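Local coordinates for MS5a (Brassica napus, PDB 6L77), which is a meiosis-related plant protein built on cystatin-like folds, whose molecular role is not settled, although it appears to enhance papain, at residues A[80-85]-A[220-225]; A[102-107]-A[207-212]. One frame throughout, in Å; residues are numbered along the deposited sequence.

Interaction 1: A[80-85]-A[220-225]; sequences QIDFTC and CLLGES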
ATOM      1  N   GLN A  80      -8.889   6.481  -7.035  1.00 28.64           N
ATOM      2  CA  GLN A  80      -8.730   6.076  -5.648  1.00 28.67           C
ATOM      3  C   GLN A  80      -8.055   4.718  -5.676  1.00 27.03           C
ATOM      4  O   GLN A  80      -8.016   4.055  -6.716  1.00 30.30           O
ATOM      5  CB  GLN A  80     -10.076   5.990  -4.918  1.00 27.51           C
ATOM      6  CG  GLN A  80     -10.854   4.747  -5.291  1.00 35.19           C
ATOM      7  CD  GLN A  80     -12.233   4.702  -4.688  1.00 48.10           C
ATOM      8  OE1 GLN A  80     -13.201   5.149  -5.300  1.00 48.49           O
ATOM      9  NE2 GLN A  80     -12.337   4.152  -3.485  1.00 52.40           N
ATOM     10  N   ILE A  81      -7.523   4.306  -4.522  1.00 25.67           N
ATOM     11  CA  ILE A  81      -6.914   2.981  -4.438  1.00 23.16           C
ATOM     12  C   ILE A  81      -7.986   1.912  -4.632  1.00 22.73           C
ATOM     13  O   ILE A  81      -8.984   1.879  -3.906  1.00 26.28           O
ATOM     14  CB  ILE A  81      -6.194   2.795  -3.103  1.00 24.42           C
ATOM     15  CG1 ILE A  81      -4.970   3.704  -3.026  1.00 22.17           C
ATOM     16  CG2 ILE A  81      -5.775   1.344  -2.950  1.00 25.56           C
ATOM     17  CD1 ILE A  81      -4.161   3.504  -1.750  1.00 23.05           C
ATOM     18  N   ASP A  82      -7.786   1.031  -5.617  1.00 23.27           N
ATOM     19  CA  ASP A  82      -8.697  -0.103  -5.819  1.00 22.80           C
ATOM     20  C   ASP A  82      -7.981  -1.088  -6.757  1.00 27.40           C
ATOM     21  O   ASP A  82      -8.103  -0.982  -7.975  1.00 26.77           O
ATOM     22  CB  ASP A  82     -10.027   0.358  -6.392  1.00 27.41           C
ATOM     23  CG  ASP A  82     -11.059  -0.745  -6.427  1.00 33.79           C
ATOM     24  OD1 ASP A  82     -10.723  -1.899  -6.072  1.00 32.98           O
ATOM     25  OD2 ASP A  82     -12.215  -0.453  -6.804  1.00 36.33           O
ATOM     26  N   PHE A  83      -7.227  -2.026  -6.176  1.00 23.45           N
ATOM     27  CA  PHE A  83      -6.476  -2.955  -7.019  1.00 20.35           C
ATOM     28  C   PHE A  83      -6.124  -4.208  -6.231  1.00 21.28           C
ATOM     29  O   PHE A  83      -6.178  -4.219  -5.003  1.00 19.58           O
ATOM     30  CB  PHE A  83      -5.204  -2.302  -7.574  1.00 19.66           C
ATOM     31  CG  PHE A  83      -4.185  -1.927  -6.512  1.00 26.52           C
ATOM     32  CD1 PHE A  83      -3.297  -2.865  -6.012  1.00 24.12           C
ATOM     33  CD2 PHE A  83      -4.108  -0.625  -6.045  1.00 24.33           C
ATOM     34  CE1 PHE A  83      -2.362  -2.510  -5.052  1.00 24.87           C
ATOM     35  CE2 PHE A  83      -3.178  -0.265  -5.088  1.00 25.95           C
ATOM     36  CZ  PHE A  83      -2.310  -1.208  -4.592  1.00 18.45           C
ATOM     37  N   THR A  84      -5.730  -5.256  -6.958  1.00 22.35           N
ATOM     38  CA  THR A  84      -5.320  -6.523  -6.362  1.00 20.04           C
ATOM     39  C   THR A  84      -3.979  -6.949  -6.943  1.00 18.57           C
ATOM     40  O   THR A  84      -3.816  -6.979  -8.170  1.00 20.66           O
ATOM     41  CB  THR A  84      -6.360  -7.626  -6.626  1.00 24.52           C
ATOM     42  OG1 THR A  84      -7.624  -7.240  -6.075  1.00 25.76           O
ATOM     43  CG2 THR A  84      -5.914  -8.958  -5.992  1.00 22.89           C
ATOM     44  N   CYS A  85      -3.031  -7.293  -6.064  1.00 18.13           N
ATOM     45  CA  CYS A  85      -1.752  -7.883  -6.471  1.00 18.82           C
ATOM     46  C   CYS A  85      -1.859  -9.401  -6.363  1.00 21.64           C
ATOM     47  O   CYS A  85      -2.015  -9.943  -5.262  1.00 20.14           O
ATOM     48  CB  CYS A  85      -0.599  -7.352  -5.617  1.00 15.96           C
ATOM     49  SG  CYS A  85       1.011  -8.098  -6.029  1.00 22.09           S
ATOM     50  N   CYS A 220      -5.514  -7.391  -1.773  1.00 20.75           N
ATOM     51  CA  CYS A 220      -6.410  -6.380  -2.315  1.00 21.17           C
ATOM     52  C   CYS A 220      -6.325  -5.126  -1.451  1.00 24.91           C
ATOM     53  O   CYS A 220      -6.382  -5.211  -0.217  1.00 24.31           O
ATOM     54  CB  CYS A 220      -7.844  -6.903  -2.369  1.00 26.65           C
ATOM     55  SG  CYS A 220      -9.020  -5.634  -2.829  1.00 30.36           S
ATOM     56  N   LEU A 221      -6.138  -3.975  -2.093  1.00 18.71           N
ATOM     57  CA  LEU A 221      -6.144  -2.685  -1.414  1.00 21.14           C
ATOM     58  C   LEU A 221      -7.334  -1.873  -1.901  1.00 20.02           C
ATOM     59  O   LEU A 221      -7.541  -1.734  -3.109  1.00 20.47           O
ATOM     60  CB  LEU A 221      -4.849  -1.901  -1.650  1.00 22.87           C
ATOM     61  CG  LEU A 221      -3.524  -2.482  -1.128  1.00 22.15           C
ATOM     62  CD1 LEU A 221      -2.450  -1.400  -1.109  1.00 26.39           C
ATOM     63  CD2 LEU A 221      -3.684  -3.078   0.256  1.00 18.44           C
ATOM     64  N   LEU A 222      -8.105  -1.335  -0.960  1.00 20.64           N
ATOM     65  CA  LEU A 222      -9.214  -0.441  -1.266  1.00 24.16           C
ATOM     66  C   LEU A 222      -9.073   0.780  -0.376  1.00 25.21           C
ATOM     67  O   LEU A 222      -8.981   0.646   0.845  1.00 27.19           O
ATOM     68  CB  LEU A 222     -10.561  -1.125  -1.033  1.00 23.51           C
ATOM     69  CG  LEU A 222     -11.760  -0.230  -1.320  1.00 24.99           C
ATOM     70  CD1 LEU A 222     -11.804   0.114  -2.796  1.00 30.57           C
ATOM     71  CD2 LEU A 222     -13.060  -0.909  -0.888  1.00 30.79           C
ATOM     72  N   GLY A 223      -9.066   1.969  -0.972  1.00 24.17           N
ATOM     73  CA  GLY A 223      -8.763   3.164  -0.212  1.00 25.74           C
ATOM     74  C   GLY A 223      -9.543   4.374  -0.689  1.00 29.43           C
ATOM     75  O   GLY A 223     -10.026   4.438  -1.827  1.00 29.19           O
ATOM     76  N   GLU A 224      -9.628   5.352   0.211  1.00 26.65           N
ATOM     77  CA  GLU A 224     -10.238   6.645  -0.059  1.00 31.57           C
ATOM     78  C   GLU A 224      -9.434   7.722   0.651  1.00 28.48           C
ATOM     79  O   GLU A 224      -8.830   7.472   1.696  1.00 30.95           O
ATOM     80  CB  GLU A 224     -11.694   6.686   0.413  1.00 35.11           C
ATOM     81  CG  GLU A 224     -12.619   5.818  -0.420  1.00 50.78           C
ATOM     82  CD  GLU A 224     -14.064   5.876   0.037  1.00 63.15           C
ATOM     83  OE1 GLU A 224     -14.323   6.336   1.177  1.00 60.28           O
ATOM     84  OE2 GLU A 224     -14.941   5.458  -0.751  1.00 70.18           O
ATOM     85  N   SER A 225      -9.434   8.923   0.076  1.00 28.13           N
ATOM     86  CA  SER A 225      -8.693  10.051   0.617  1.00 31.79           C
ATOM     87  C   SER A 225      -9.623  11.215   0.919  1.00 35.49           C
ATOM     88  O   SER A 225     -10.680  11.369   0.297  1.00 35.93           O
ATOM     89  CB  SER A 225      -7.605  10.516  -0.353  1.00 36.94           C
ATOM     90  OG  SER A 225      -6.562   9.566  -0.409  1.00 37.08           O
TER

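Interaction 2: A[102-107]-A[207-212]; sequences FFDAKD and IVRRTV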
ATOM      1  N   PHE A 102      -9.927 -11.767  -6.911  1.00 33.31           N
ATOM      2  CA  PHE A 102     -10.071 -11.490  -5.488  1.00 32.55           C
ATOM      3  C   PHE A 102     -10.176  -9.986  -5.307  1.00 33.20           C
ATOM      4  O   PHE A 102      -9.251  -9.259  -5.676  1.00 30.30           O
ATOM      5  CB  PHE A 102      -8.882 -12.059  -4.710  1.00 32.22           C
ATOM      6  CG  PHE A 102      -8.900 -11.731  -3.243  1.00 29.65           C
ATOM      7  CD1 PHE A 102      -9.824 -12.326  -2.402  1.00 32.39           C
ATOM      8  CD2 PHE A 102      -7.991 -10.829  -2.710  1.00 30.52           C
ATOM      9  CE1 PHE A 102      -9.843 -12.021  -1.049  1.00 34.40           C
ATOM     10  CE2 PHE A 102      -7.998 -10.535  -1.366  1.00 33.50           C
ATOM     11  CZ  PHE A 102      -8.926 -11.129  -0.536  1.00 31.82           C
ATOM     12  N   PHE A 103     -11.289  -9.513  -4.752  1.00 29.06           N
ATOM     13  CA  PHE A 103     -11.439  -8.081  -4.533  1.00 32.37           C
ATOM     14  C   PHE A 103     -12.275  -7.846  -3.281  1.00 38.57           C
ATOM     15  O   PHE A 103     -12.798  -8.777  -2.671  1.00 40.86           O
ATOM     16  CB  PHE A 103     -12.067  -7.386  -5.742  1.00 43.44           C
ATOM     17  CG  PHE A 103     -13.408  -7.938  -6.116  1.00 52.92           C
ATOM     18  CD1 PHE A 103     -14.561  -7.481  -5.493  1.00 57.56           C
ATOM     19  CD2 PHE A 103     -13.515  -8.933  -7.072  1.00 61.04           C
ATOM     20  CE1 PHE A 103     -15.794  -8.003  -5.826  1.00 60.01           C
ATOM     21  CE2 PHE A 103     -14.750  -9.453  -7.415  1.00 64.50           C
ATOM     22  CZ  PHE A 103     -15.889  -8.989  -6.791  1.00 62.38           C
ATOM     23  N   ASP A 104     -12.394  -6.575  -2.918  1.00 32.79           N
ATOM     24  CA  ASP A 104     -13.021  -6.139  -1.676  1.00 37.19           C
ATOM     25  C   ASP A 104     -14.224  -5.295  -2.050  1.00 46.82           C
ATOM     26  O   ASP A 104     -14.082  -4.281  -2.744  1.00 51.86           O
ATOM     27  CB  ASP A 104     -12.030  -5.339  -0.830  1.00 35.95           C
ATOM     28  CG  ASP A 104     -12.665  -4.697   0.398  1.00 44.02           C
ATOM     29  OD1 ASP A 104     -13.862  -4.925   0.674  1.00 45.99           O
ATOM     30  OD2 ASP A 104     -11.953  -3.943   1.088  1.00 37.68           O
ATOM     31  N   ALA A 105     -15.403  -5.709  -1.598  1.00 45.79           N
ATOM     32  CA  ALA A 105     -16.629  -5.027  -1.966  1.00 48.37           C
ATOM     33  C   ALA A 105     -17.297  -4.320  -0.800  1.00 52.51           C
ATOM     34  O   ALA A 105     -18.398  -3.786  -0.972  1.00 55.77           O
ATOM     35  CB  ALA A 105     -17.611  -6.019  -2.600  1.00 54.49           C
ATOM     36  N   LYS A 106     -16.679  -4.287   0.373  1.00 44.04           N
ATOM     37  CA  LYS A 106     -17.382  -3.760   1.531  1.00 54.21           C
ATOM     38  C   LYS A 106     -16.965  -2.316   1.799  1.00 55.03           C
ATOM     39  O   LYS A 106     -15.828  -1.915   1.533  1.00 47.21           O
ATOM     40  CB  LYS A 106     -17.172  -4.654   2.763  1.00 58.22           C
ATOM     41  CG  LYS A 106     -16.061  -4.279   3.725  1.00 69.11           C
ATOM     42  CD  LYS A 106     -14.772  -5.066   3.468  1.00 74.37           C
ATOM     43  CE  LYS A 106     -15.016  -6.510   3.015  1.00 72.77           C
ATOM     44  NZ  LYS A 106     -13.847  -7.030   2.217  1.00 57.92           N
ATOM     45  N   ASP A 107     -17.931  -1.526   2.275  1.00 55.29           N
ATOM     46  CA  ASP A 107     -17.742  -0.092   2.458  1.00 52.13           C
ATOM     47  C   ASP A 107     -16.545   0.196   3.359  1.00 44.53           C
ATOM     48  O   ASP A 107     -16.224  -0.569   4.271  1.00 45.34           O
ATOM     49  CB  ASP A 107     -19.000   0.542   3.068  1.00 57.53           C
ATOM     50  CG  ASP A 107     -20.184   0.561   2.114  1.00 65.65           C
ATOM     51  OD1 ASP A 107     -20.000   0.307   0.904  1.00 70.90           O
ATOM     52  OD2 ASP A 107     -21.308   0.837   2.581  1.00 71.96           O
ATOM     53  N   ILE A 207      -7.408   6.519   4.088  1.00 25.36           N
ATOM     54  CA  ILE A 207      -7.982   5.337   4.724  1.00 23.34           C
ATOM     55  C   ILE A 207      -7.848   4.192   3.732  1.00 27.40           C
ATOM     56  O   ILE A 207      -8.326   4.299   2.601  1.00 26.30           O
ATOM     57  CB  ILE A 207      -9.455   5.552   5.116  1.00 30.60           C
ATOM     58  CG1 ILE A 207      -9.576   6.727   6.093  1.00 27.65           C
ATOM     59  CG2 ILE A 207     -10.027   4.281   5.733  1.00 30.04           C
ATOM     60  CD1 ILE A 207     -11.007   7.090   6.458  1.00 29.47           C
ATOM     61  N   VAL A 208      -7.175   3.111   4.135  1.00 22.11           N
ATOM     62  CA  VAL A 208      -6.881   2.011   3.213  1.00 22.27           C
ATOM     63  C   VAL A 208      -7.172   0.684   3.898  1.00 24.13           C
ATOM     64  O   VAL A 208      -6.637   0.414   4.979  1.00 22.78           O
ATOM     65  CB  VAL A 208      -5.416   2.025   2.737  1.00 22.04           C
ATOM     66  CG1 VAL A 208      -5.187   0.853   1.774  1.00 27.11           C
ATOM     67  CG2 VAL A 208      -5.061   3.341   2.074  1.00 24.83           C
ATOM     68  N   ARG A 209      -7.995  -0.152   3.268  1.00 23.13           N
ATOM     69  CA  ARG A 209      -8.198  -1.512   3.745  1.00 21.89           C
ATOM     70  C   ARG A 209      -7.345  -2.475   2.927  1.00 23.74           C
ATOM     71  O   ARG A 209      -7.440  -2.509   1.694  1.00 22.89           O
ATOM     72  CB  ARG A 209      -9.664  -1.936   3.675  1.00 23.89           C
ATOM     73  CG  ARG A 209      -9.864  -3.312   4.304  1.00 27.58           C
ATOM     74  CD  ARG A 209     -11.283  -3.830   4.139  1.00 35.10           C
ATOM     75  NE  ARG A 209     -12.248  -3.024   4.873  1.00 35.50           N
ATOM     76  CZ  ARG A 209     -13.154  -2.229   4.309  1.00 48.89           C
ATOM     77  NH1 ARG A 209     -13.242  -2.134   2.983  1.00 49.12           N
ATOM     78  NH2 ARG A 209     -13.992  -1.539   5.076  1.00 49.88           N
ATOM     79  N   ARG A 210      -6.517  -3.252   3.615  1.00 19.72           N
ATOM     80  CA  ARG A 210      -5.798  -4.367   3.021  1.00 20.00           C
ATOM     81  C   ARG A 210      -6.517  -5.660   3.386  1.00 21.80           C
ATOM     82  O   ARG A 210      -6.657  -5.987   4.570  1.00 21.81           O
ATOM     83  CB  ARG A 210      -4.348  -4.424   3.515  1.00 19.55           C
ATOM     84  CG  ARG A 210      -3.547  -5.582   2.896  1.00 17.37           C
ATOM     85  CD  ARG A 210      -2.582  -6.193   3.927  1.00 18.55           C
ATOM     86  NE  ARG A 210      -1.514  -5.262   4.290  1.00 18.28           N
ATOM     87  CZ  ARG A 210      -0.812  -5.317   5.422  1.00 19.17           C
ATOM     88  NH1 ARG A 210      -1.071  -6.255   6.326  1.00 17.90           N
ATOM     89  NH2 ARG A 210       0.151  -4.428   5.646  1.00 19.23           N
ATOM     90  N   THR A 211      -6.950  -6.406   2.382  1.00 18.90           N
ATOM     91  CA  THR A 211      -7.491  -7.731   2.621  1.00 25.37           C
ATOM     92  C   THR A 211      -6.604  -8.739   1.910  1.00 24.63           C
ATOM     93  O   THR A 211      -6.086  -8.465   0.822  1.00 24.22           O
ATOM     94  CB  THR A 211      -8.955  -7.836   2.165  1.00 30.45           C
ATOM     95  OG1 THR A 211      -9.057  -7.473   0.790  1.00 37.24           O
ATOM     96  CG2 THR A 211      -9.799  -6.881   2.970  1.00 28.86           C
ATOM     97  N   VAL A 212      -6.388  -9.879   2.558  1.00 23.37           N
ATOM     98  CA  VAL A 212      -5.447 -10.896   2.104  1.00 20.32           C
ATOM     99  C   VAL A 212      -6.221 -12.193   1.930  1.00 26.59           C
ATOM    100  O   VAL A 212      -6.933 -12.621   2.845  1.00 23.85           O
ATOM    101  CB  VAL A 212      -4.282 -11.079   3.100  1.00 24.06           C
ATOM    102  CG1 VAL A 212      -3.272 -12.095   2.566  1.00 24.42           C
ATOM    103  CG2 VAL A 212      -3.588  -9.736   3.374  1.00 21.51           C
TER
HETATM  104  O   HOH W   1     -11.781  -8.515   0.335  1.00 61.49           O
HETATM  105  O   HOH W   2      -9.315  -4.518   0.687  1.00 25.99           O

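Interaction 1: A[80-85]-A[220-225]
Phe83 and Leu221 form a hydrogen-bonded antiparallel pair, Phe83 N giving to Leu221 O at 3.1 Å and Leu221 N returning to Phe83 O at 2.9 Å; Gly223 N adds a bond to Ile81 O (2.9 Å). The Phe83 and Leu221 side chains run alongside each other into the buried face, where packing is tight. Leu221 CB sits over one face of the Phe83 ring in a CH-pi contact, displaced toward the rim, and Leu221 CD1 meets Phe83 CZ (3.5 Å). With its CG between backbone N and carbonyl carbon (chi1 65°), the ring leans toward the partner strand. Ile81 CG2 closes on Leu221 CB at 3.6 Å, while Ile145 and Ser146 of helix 138-150 cover Ile81.

On the face of Asp82 and Leu222 the contact is looser and partly exposed, though Thr84 and Cys220 farther along it are buried. Leu222 CD1 lies 3.8 Å from Asp82 CG, and Asp82 OD1 turns instead to a salt bridge with Arg76. Just before the strand, Gln80 NE2 donates to Gly223 O (2.9 Å), bent at 140°. Main-chain bonds thus fix the register and apolar groups fill the helix-covered face, while the face of Asp82 mixes Leu222 with a carboxylate held by Arg76.

Interaction 2: A[102-107]-A[207-212]
The irregular segment 102-107 runs roughly antiparallel to strand 207-212, 154° apart end to end, but too far off to pair with it as a strand: the CA atoms of Asp104 and Thr211 are 7.2 Å apart. Side chains and water therefore bridge the gap. Arg209 is the main link. Its chain leaves the strand extended and bends at chi3 (-66°), bringing the guanidinium against the carbonyls of Lys106 and Asp107. Arg209 NH1 donates to the syn lone pair of Asp104 OD2 at 2.9 Å, nearly in the guanidinium plane, as part of a salt bridge; the carboxylate and guanidinium planes are steeply inclined. Arg209 NH1 also reaches Lys106 O at 3.0 Å by a more bent bond from above the carbonyl plane, and Arg209 NH2 gives a short 2.6 Å bond to Asp107 O.

Lys106 folds its aliphatic chain over one guanidinium face, Lys106 CD lying 3.3 Å from Arg209 NH1, and carries NZ to Asp104 OD1. That oxygen also accepts from Lys106 N in an Asx turn, Lys106 N arriving nearly along the C-O axis and NZ from above the carboxylate plane on the opposite side. Asp104 thus lies between two cations, which probably favours its charged form. One water lies within bonding reach of Asp104 OD2, Arg209 O and Thr211 OG1, and another links Thr211 OG1 to Phe103 O. At the far end the Phe102 ring turns its edge to Thr211 O, with Phe102 CE2 at 3.6 Å.

The segment, part of the loop between strand 82-88 and helix 115-119, crosses the sheet face opposite helix 138-150. Phe102, Asp104 and Thr211 all touch Cys220 of the adjacent strand 219-227, whereas Val208 and Arg210 point the other way, to Tyr142 of that helix.

How the interactions relate
The centres of interactions 1 and 2 lie about 7 Å apart in the middle of one long antiparallel sheet, where strands 82-88, 219-227 and 201-212 are successive neighbours. Along the chain the order is 80-85, 102-107, 207-212, 220-225, so interaction 1 encloses interaction 2. The two touch directly: Leu222 O probably accepts from Arg209 N across adjacent strands, Thr84 OG1 probably bonds to Phe102 O at 2.6 Å, and Cys220 SG packs on Asp104 N. Interaction 1 thus joins the sheet's N-terminal four strands to its C-terminal five, and interaction 2 lays the intervening loop across that junction, consistent with two cystatin-like halves sharing a continuous sheet.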